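Local coordinates for protein acylphosphatase (Bacillus subtilis, PDB 3BR8) that catalyses the hydrolysis of acyl phosphates to a carboxylate and inorganic phosphate, as a small single-domain enzyme of the acylphosphatase family, at residues A[2-7]-A[55-60]; A[32-37]-A[42-47]. All coordinates share one frame; numbering follows the deposited sequence. Where two conformers were deposited one is given.

Interaction 1: A[2-7]-A[55-60]; sequences LQYRII and SFVEAV
Val57 and Phe56, one after the other on helix 50-62, meet Tyr4 and Ile6, two residues apart on strand 2-9, where the helix packs on one face of the sheet in the alpha/beta sandwich fold of acylphosphatase. The axes of the two short segments run almost parallel, 9° apart, at 11.2 Å, so the gap is bridged by side chains alone. Val57 touches both strand residues through one methyl, CG2. Val57 CG2 lies 3.8 Å from Tyr4 CD1, along the CD1-CE1 side of the ring, the two side chains crossing at about a right angle. Val57 CG2 is also 4.0 Å from Ile6 CD1. With CG1 opposite the backbone N (chi1 168°), CG2 lies opposite the carbonyl carbon, and this is the branch that meets the strand. Ile6 works through its longer arm: with CG1 opposite the carbonyl carbon (chi1 -55°) and the arm extended beyond it, CD1 is carried to 3.8 Å from Phe56 CE2. This methyl approaches the phenyl ring obliquely. Within the helix, Val60 CG2 sits 3.8 Å above the plane of the Phe56 ring, over its centre, one turn further on. Beyond the two segments, Phe56 also touches Ile44 and Ala46 of strand 42-48 and Val21 and Ala25 of helix 17-27, while Tyr4 leans on Val74 of strand 68-77. Between the two segments the chemistry is wholly apolar, methyls against rings and against each other, which implies that helix and strand are held by the fit of these side chains and their removal from water rather than by any directed bond.

Interaction 2: A[32-37]-A[42-47]; sequences GWVKNR and VEILAE. With PO4 (phosphate ion), chain B.
Glu43 is gripped at both carboxylate oxygens by side chains of segment 32-37 in the beta hairpin 31-36/42-48 of the acylphosphatase fold. Trp33 gives its indole N-H to the anti lone pair of Glu43 OE2, with NE1 2.8 Å from OE2, nearly straight at 171° and in the ring plane. The other oxygen, OE1, forms a salt bridge with Arg37, whose NH1 stands 2.9 Å away and above the carboxylate plane; bends at chi2 and chi3 fold the arginine back to it. A water donates to Glu43 OE2 and accepts from Lys35 NZ, linking the extended lysine to the same carboxylate. With two cationic side chains near, the carboxylate would probably stay ionised. Leu45 lies under the indole: Leu45 CB is 3.7 Å from the centroid of the six-membered ring of Trp33, a CH-pi contact over the face. Trp33 CG, set between its backbone N and carbonyl carbon (chi1 69°), turns the ring to the side where it meets both neighbours. A leucine in place of Trp33 would probably leave Glu43 OE2 without its indole donor and Leu45 without its aromatic cover.

Behind these groups, paired backbone bonds join Trp33 with Leu45 and Lys35 with Glu43. Gly32 has backbone angles that call for glycine, and a CB there would clash with Leu45 O. On the other face Val34 CG2 presses on Val42 CG1 at 3.5 Å, tighter than usual, and Val34 and Ile44 meet Val21 of helix 17-27. Asn36, an active-site residue, lies alongside Val42 on this face, near catalytic Arg18. Arg18 and the backbone N atoms of Gly14 to Phe17 also hold the bound phosphate, whose O3 accepts a hydrogen bond from Asn36 ND2 at 3.0 Å.

The two interactions lie with their centres about 9 Å apart and share one sheet, in which strand 2-9 is the antiparallel neighbour of strand 42-48. Along the chain, interaction 2 is nested within the loop closed by interaction 1: strand 2-9 comes first, then the hairpin 31-36/42-48, and helix 50-62 follows directly on the second hairpin strand. Probable backbone hydrogen bonds, Tyr4 N to Ala46 O and Ile6 N to Ile44 O, sew 2-7 to 42-47. Helix 50-62 packs on both strands 2-9 and 42-48, and the sheet continues from them to the strand bearing Asn36, so the helix-packed side and the active-site end of the hairpin belong to a single compact domain.

Interaction 1: A[2-7]-A[55-60]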
# COMPACT_ATOMS: atom_id res chain seq x y z
N LEU A 2 13.23 -1.34 -5.18
CA LEU A 2 13.14 -0.97 -3.79
C LEU A 2 11.85 -1.62 -3.29
O LEU A 2 10.92 -1.85 -4.06
CB LEU A 2 13.10 0.56 -3.65
CG LEU A 2 13.82 1.21 -2.46
CD1 LEU A 2 15.30 0.83 -2.36
CD2 LEU A 2 13.65 2.72 -2.53
N GLN A 3 11.85 -1.96 -2.00
CA GLN A 3 10.66 -2.44 -1.30
C GLN A 3 10.27 -1.42 -0.24
O GLN A 3 11.11 -1.02 0.59
CB GLN A 3 10.94 -3.81 -0.64
CG GLN A 3 9.75 -4.43 0.10
CD GLN A 3 10.12 -5.66 0.91
OE1 GLN A 3 10.12 -6.78 0.40
NE2 GLN A 3 10.39 -5.47 2.21
N TYR A 4 9.01 -1.00 -0.24
CA TYR A 4 8.47 -0.21 0.86
C TYR A 4 7.53 -1.04 1.72
O TYR A 4 6.68 -1.77 1.20
CB TYR A 4 7.68 1.00 0.35
CG TYR A 4 8.45 2.18 -0.19
CD1 TYR A 4 7.77 3.22 -0.79
CD2 TYR A 4 9.84 2.26 -0.08
CE1 TYR A 4 8.43 4.31 -1.29
CE2 TYR A 4 10.52 3.37 -0.58
CZ TYR A 4 9.81 4.38 -1.18
OH TYR A 4 10.47 5.48 -1.68
N ARG A 5 7.69 -0.89 3.03
CA ARG A 5 6.70 -1.34 4.01
C ARG A 5 5.95 -0.12 4.50
O ARG A 5 6.53 0.76 5.15
CB ARG A 5 7.40 -2.03 5.17
CG ARG A 5 8.03 -3.33 4.81
CD ARG A 5 8.67 -3.89 6.04
NE ARG A 5 9.32 -5.16 5.79
CZ ARG A 5 9.92 -5.87 6.74
NH1 ARG A 5 9.96 -5.42 7.99
NH2 ARG A 5 10.50 -7.03 6.44
N ILE A 6 4.66 -0.06 4.20
CA ILE A 6 3.81 1.10 4.49
C ILE A 6 2.73 0.68 5.48
O ILE A 6 2.05 -0.32 5.26
CB ILE A 6 3.17 1.65 3.19
CG1 ILE A 6 4.25 1.98 2.14
CG2 ILE A 6 2.27 2.85 3.48
CD1 ILE A 6 3.72 2.07 0.71
N ILE A 7 2.59 1.44 6.57
CA ILE A 7 1.47 1.23 7.50
C ILE A 7 0.62 2.50 7.49
O ILE A 7 1.14 3.61 7.70
CB ILE A 7 1.94 0.91 8.93
CG1 ILE A 7 2.77 -0.39 8.95
CG2 ILE A 7 0.74 0.77 9.86
CD1 ILE A 7 3.43 -0.74 10.28
N SER A 55 5.27 7.90 -6.21
CA SER A 55 3.94 8.35 -6.62
C SER A 55 2.83 7.51 -5.98
O SER A 55 1.77 8.04 -5.64
CB SER A 55 3.83 8.41 -8.15
OG SER A 55 4.02 7.14 -8.76
N PHE A 56 3.07 6.21 -5.79
CA PHE A 56 2.13 5.34 -5.08
C PHE A 56 1.85 5.82 -3.65
O PHE A 56 0.69 5.88 -3.23
CB PHE A 56 2.69 3.93 -5.07
CG PHE A 56 1.89 2.90 -4.30
CD1 PHE A 56 0.66 2.44 -4.76
CD2 PHE A 56 2.44 2.30 -3.17
CE1 PHE A 56 -0.03 1.45 -4.06
CE2 PHE A 56 1.76 1.30 -2.47
CZ PHE A 56 0.52 0.87 -2.92
N VAL A 57 2.91 6.17 -2.91
CA VAL A 57 2.74 6.67 -1.54
C VAL A 57 1.82 7.90 -1.52
O VAL A 57 0.94 8.01 -0.66
CB VAL A 57 4.11 6.97 -0.89
CG1 VAL A 57 3.96 7.77 0.40
CG2 VAL A 57 4.85 5.68 -0.61
N GLU A 58 2.02 8.81 -2.47
CA GLU A 58 1.16 10.00 -2.53
C GLU A 58 -0.30 9.66 -2.84
O GLU A 58 -1.22 10.23 -2.27
CB GLU A 58 1.70 11.02 -3.52
CG GLU A 58 3.00 11.63 -3.06
CD GLU A 58 2.92 12.15 -1.63
OE1 GLU A 58 2.13 13.08 -1.38
OE2 GLU A 58 3.65 11.61 -0.77
N ALA A 59 -0.49 8.71 -3.75
CA ALA A 59 -1.85 8.26 -4.09
C ALA A 59 -2.54 7.61 -2.90
O ALA A 59 -3.71 7.87 -2.63
CB ALA A 59 -1.83 7.31 -5.29
N VAL A 60 -1.80 6.79 -2.17
CA VAL A 60 -2.35 6.11 -0.99
C VAL A 60 -2.90 7.13 0.01
O VAL A 60 -3.98 6.93 0.59
CB VAL A 60 -1.31 5.15 -0.34
CG1 VAL A 60 -1.75 4.67 1.05
CG2 VAL A 60 -1.04 3.95 -1.26

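Interaction 2: A[32-37]-A[42-47]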
# COMPACT_ATOMS: atom_id res chain seq x y z
N GLY A 32 3.44 -7.04 -4.45
CA GLY A 32 3.35 -7.09 -3.00
C GLY A 32 1.93 -7.39 -2.56
O GLY A 32 1.24 -8.20 -3.19
N TRP A 33 1.48 -6.73 -1.49
CA TRP A 33 0.16 -7.01 -0.95
C TRP A 33 -0.36 -5.88 -0.07
O TRP A 33 0.40 -5.00 0.36
CB TRP A 33 0.14 -8.34 -0.16
CG TRP A 33 0.92 -8.29 1.16
CD1 TRP A 33 0.48 -7.82 2.38
CD2 TRP A 33 2.25 -8.76 1.38
NE1 TRP A 33 1.46 -7.95 3.33
CE2 TRP A 33 2.56 -8.53 2.75
CE3 TRP A 33 3.22 -9.35 0.56
CZ2 TRP A 33 3.79 -8.88 3.30
CZ3 TRP A 33 4.45 -9.69 1.11
CH2 TRP A 33 4.72 -9.45 2.47
N VAL A 34 -1.66 -5.95 0.21
CA VAL A 34 -2.33 -5.08 1.16
C VAL A 34 -3.16 -5.98 2.08
O VAL A 34 -3.74 -6.99 1.64
CB VAL A 34 -3.19 -4.00 0.44
CG1 VAL A 34 -4.28 -4.62 -0.43
CG2 VAL A 34 -3.77 -3.02 1.45
N LYS A 35 -3.22 -5.62 3.36
CA LYS A 35 -3.86 -6.47 4.37
C LYS A 35 -4.38 -5.61 5.51
O LYS A 35 -3.68 -4.73 6.00
CB LYS A 35 -2.85 -7.48 4.90
CG LYS A 35 -3.33 -8.37 6.04
CD LYS A 35 -2.24 -9.36 6.41
CE LYS A 35 -2.53 -10.08 7.72
NZ LYS A 35 -1.44 -11.05 8.06
N ASN A 36 -5.61 -5.89 5.95
CA ASN A 36 -6.14 -5.26 7.15
C ASN A 36 -5.54 -5.89 8.41
O ASN A 36 -5.48 -7.11 8.53
CB ASN A 36 -7.66 -5.40 7.20
CG ASN A 36 -8.38 -4.40 6.32
OD1 ASN A 36 -7.78 -3.47 5.77
ND2 ASN A 36 -9.68 -4.58 6.19
N ARG A 37 -5.10 -5.04 9.34
CA ARG A 37 -4.66 -5.49 10.66
C ARG A 37 -5.84 -5.45 11.62
O ARG A 37 -6.76 -4.64 11.46
CB ARG A 37 -3.53 -4.60 11.20
CG ARG A 37 -2.30 -4.45 10.30
CD ARG A 37 -1.59 -5.76 9.96
NE ARG A 37 -1.30 -6.57 11.15
CZ ARG A 37 -0.70 -7.76 11.13
NH1 ARG A 37 -0.28 -8.29 9.99
NH2 ARG A 37 -0.51 -8.42 12.26
N VAL A 42 -3.73 -0.53 8.17
CA VAL A 42 -3.60 -1.26 6.91
C VAL A 42 -2.12 -1.38 6.59
O VAL A 42 -1.38 -0.39 6.61
CB VAL A 42 -4.36 -0.54 5.77
CG1 VAL A 42 -4.13 -1.24 4.44
CG2 VAL A 42 -5.85 -0.46 6.08
N GLU A 43 -1.67 -2.61 6.33
CA GLU A 43 -0.29 -2.85 5.94
C GLU A 43 -0.20 -3.02 4.43
O GLU A 43 -1.06 -3.64 3.80
CB GLU A 43 0.30 -4.06 6.70
CG GLU A 43 0.06 -5.41 6.07
CD GLU A 43 0.80 -6.53 6.77
OE1 GLU A 43 0.86 -6.51 8.01
OE2 GLU A 43 1.29 -7.44 6.07
N ILE A 44 0.84 -2.43 3.85
CA ILE A 44 1.07 -2.49 2.41
C ILE A 44 2.55 -2.80 2.19
O ILE A 44 3.41 -2.07 2.68
CB ILE A 44 0.77 -1.14 1.72
CG1 ILE A 44 -0.66 -0.65 1.99
CG2 ILE A 44 1.03 -1.26 0.21
CD1 ILE A 44 -0.92 0.80 1.53
N LEU A 45 2.83 -3.89 1.47
CA LEU A 45 4.18 -4.18 1.02
C LEU A 45 4.19 -3.92 -0.48
O LEU A 45 3.37 -4.50 -1.21
CB LEU A 45 4.54 -5.63 1.32
CG LEU A 45 5.98 -6.09 1.13
CD1 LEU A 45 6.32 -6.46 -0.32
CD2 LEU A 45 6.96 -5.10 1.73
N ALA A 46 5.07 -3.04 -0.94
CA ALA A 46 5.11 -2.71 -2.37
C ALA A 46 6.55 -2.69 -2.87
O ALA A 46 7.42 -2.11 -2.23
CB ALA A 46 4.44 -1.37 -2.63
N GLU A 47 6.78 -3.31 -4.03
CA GLU A 47 8.09 -3.47 -4.64
C GLU A 47 7.99 -2.95 -6.08
O GLU A 47 7.12 -3.31 -6.82
CB GLU A 47 8.54 -4.94 -4.66
CG GLU A 47 8.64 -5.62 -3.28
CD GLU A 47 9.18 -7.05 -3.33
OE1 GLU A 47 9.30 -7.64 -4.43
OE2 GLU A 47 9.51 -7.59 -2.25
P PO4 B . -11.83 -2.38 3.34
O1 PO4 B . -11.35 -0.95 3.57
O2 PO4 B . -13.23 -2.22 2.78
O3 PO4 B . -11.84 -3.08 4.69
O4 PO4 B . -10.92 -3.02 2.30
O HOH W 1 1.26 -9.90 7.28